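Local coordinates for protein L-asparaginase I (Vibrio cholerae, PDB 2OCD) that probably hydrolyses L-asparagine to L-aspartate and ammonium as a homotetrameric cytoplasmic enzyme of the asparaginase 1 family, at residues N141-E146 with K194-P199. Residues are numbered along the deposited sequence; the frame is centred on the assembly and turned at random.
Sequences NYPINE and KVDEKP
A loop-on-loop surface contact, held by one backbone hydrogen bond, a bridging water and a small apolar patch, joins Pro143, Ile144 and Asn145 to Val195, Asp196 and Glu197. Asp196 N donates to Pro143 O at 2.9 Å; it approaches almost head-on to the carbonyl (C=O...N 166°), but its own N-H is bent well off the line (131°). Beside this bond, CG1 of Val195 rests against the proline ring, 3.5 Å from Pro143 CD. That methyl lies anti to the backbone N (chi1 -178°), while the other branch, Val195 CG2, lies 4.4 Å from Ile144 CD1. The buried Ile144 also sets CD1 against the backbone of Lys194 and Val195, 4.0 Å from Lys194 O. Residues 141-146 link helix 127-141 to strand 147-151, the helix-to-strand connection of a beta-alpha-beta crossover in the mixed sheet of the N-terminal domain; residues 194-199 belong to the long loop that follows strand 187-189, at one edge of that sheet within the chain. Asn145 is the centre of an inverse gamma turn, closed by a weak bond from Glu146 N to Ile144 O. Its backbone N donates to a water that accepts a second bond from Glu197 N and donates to Lys194 O, tying the two loops together through three main-chain groups. Nearby, Pro143 and Asn145 pack on Pro111, Val195 touches Leu189, and Glu146 forms a salt bridge with Arg157.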
# COMPACT_ATOMS: atom_id res chain seq x y z
N ASN B 141 0.80 16.15 -24.76
CA ASN B 141 2.18 15.63 -24.78
C ASN B 141 2.30 14.12 -24.72
O ASN B 141 3.40 13.57 -24.87
CB ASN B 141 2.99 16.31 -23.67
CG ASN B 141 3.15 17.82 -23.92
OD1 ASN B 141 2.20 18.53 -24.26
ND2 ASN B 141 4.37 18.31 -23.77
N TYR B 142 1.19 13.43 -24.47
CA TYR B 142 1.19 11.99 -24.36
C TYR B 142 -0.09 11.42 -24.88
O TYR B 142 -0.74 10.69 -24.16
CB TYR B 142 1.36 11.55 -22.89
CG TYR B 142 2.60 12.04 -22.23
CD1 TYR B 142 2.67 13.33 -21.69
CD2 TYR B 142 3.73 11.25 -22.14
CE1 TYR B 142 3.82 13.80 -21.09
CE2 TYR B 142 4.89 11.74 -21.54
CZ TYR B 142 4.91 13.01 -21.02
OH TYR B 142 6.05 13.51 -20.42
N PRO B 143 -0.44 11.70 -26.14
CA PRO B 143 -1.78 11.34 -26.63
C PRO B 143 -1.96 9.85 -26.74
O PRO B 143 -1.17 9.16 -27.41
CB PRO B 143 -1.84 12.00 -28.03
CG PRO B 143 -0.45 12.20 -28.46
CD PRO B 143 0.38 12.33 -27.20
N ILE B 144 -2.98 9.34 -26.06
CA ILE B 144 -3.37 7.95 -26.20
C ILE B 144 -4.68 7.96 -26.93
O ILE B 144 -5.61 8.56 -26.44
CB ILE B 144 -3.62 7.28 -24.84
CG1 ILE B 144 -2.47 7.57 -23.84
CG2 ILE B 144 -3.92 5.77 -25.02
CD1 ILE B 144 -1.17 7.37 -24.40
N ASN B 145 -4.79 7.26 -28.05
CA ASN B 145 -5.94 7.41 -28.95
C ASN B 145 -7.08 6.48 -28.57
O ASN B 145 -7.47 5.62 -29.36
CB ASN B 145 -5.56 7.19 -30.44
CG ASN B 145 -4.49 8.16 -30.95
OD1 ASN B 145 -3.63 7.78 -31.75
ND2 ASN B 145 -4.54 9.41 -30.50
N GLU B 146 -7.58 6.67 -27.36
CA GLU B 146 -8.67 5.91 -26.83
C GLU B 146 -9.47 6.85 -25.94
O GLU B 146 -9.04 7.98 -25.64
CB GLU B 146 -8.25 4.73 -25.95
CG GLU B 146 -6.92 4.00 -26.16
CD GLU B 146 -6.82 2.72 -25.22
OE1 GLU B 146 -7.84 2.35 -24.59
OE2 GLU B 146 -5.71 2.06 -25.14
N LYS B 194 0.92 2.21 -26.11
CA LYS B 194 1.61 3.04 -27.11
C LYS B 194 1.07 4.49 -27.19
O LYS B 194 -0.13 4.69 -27.19
CB LYS B 194 1.47 2.40 -28.50
CG LYS B 194 2.09 0.98 -28.66
CD LYS B 194 3.61 0.99 -28.61
CE LYS B 194 4.19 -0.44 -28.42
NZ LYS B 194 3.92 -1.03 -27.06
N VAL B 195 1.98 5.48 -27.26
CA VAL B 195 1.61 6.86 -27.56
C VAL B 195 1.33 7.02 -29.05
O VAL B 195 2.17 6.74 -29.86
CB VAL B 195 2.71 7.91 -27.11
CG1 VAL B 195 2.28 9.36 -27.38
CG2 VAL B 195 3.05 7.77 -25.62
N ASP B 196 0.12 7.45 -29.40
CA ASP B 196 -0.25 7.85 -30.78
C ASP B 196 -0.33 6.70 -31.79
O ASP B 196 0.15 6.79 -32.89
CB ASP B 196 0.65 8.97 -31.32
CG ASP B 196 -0.09 9.91 -32.30
OD1 ASP B 196 -1.07 9.50 -32.97
OD2 ASP B 196 0.33 11.09 -32.42
N GLU B 197 -0.99 5.62 -31.39
CA GLU B 197 -1.20 4.50 -32.29
C GLU B 197 -2.33 4.92 -33.23
O GLU B 197 -3.47 5.12 -32.80
CB GLU B 197 -1.50 3.17 -31.51
CG GLU B 197 -2.26 2.05 -32.34
CD GLU B 197 -1.84 0.59 -32.01
OE1 GLU B 197 -1.46 0.32 -30.84
OE2 GLU B 197 -1.90 -0.28 -32.93
N LYS B 198 -1.99 5.06 -34.51
CA LYS B 198 -2.97 5.39 -35.55
C LYS B 198 -3.93 4.23 -35.78
O LYS B 198 -3.53 3.07 -35.69
CB LYS B 198 -2.27 5.79 -36.85
CG LYS B 198 -1.42 7.03 -36.69
CD LYS B 198 -0.77 7.49 -38.00
CE LYS B 198 0.40 6.55 -38.50
NZ LYS B 198 0.04 5.61 -39.63
N PRO B 199 -5.21 4.52 -36.04
CA PRO B 199 -6.15 3.44 -36.25
C PRO B 199 -6.18 3.11 -37.73
O PRO B 199 -5.48 3.74 -38.51
CB PRO B 199 -7.48 4.04 -35.80
CG PRO B 199 -7.36 5.50 -36.20
CD PRO B 199 -5.85 5.84 -36.19
O HOH W 1 -2.59 5.33 -28.99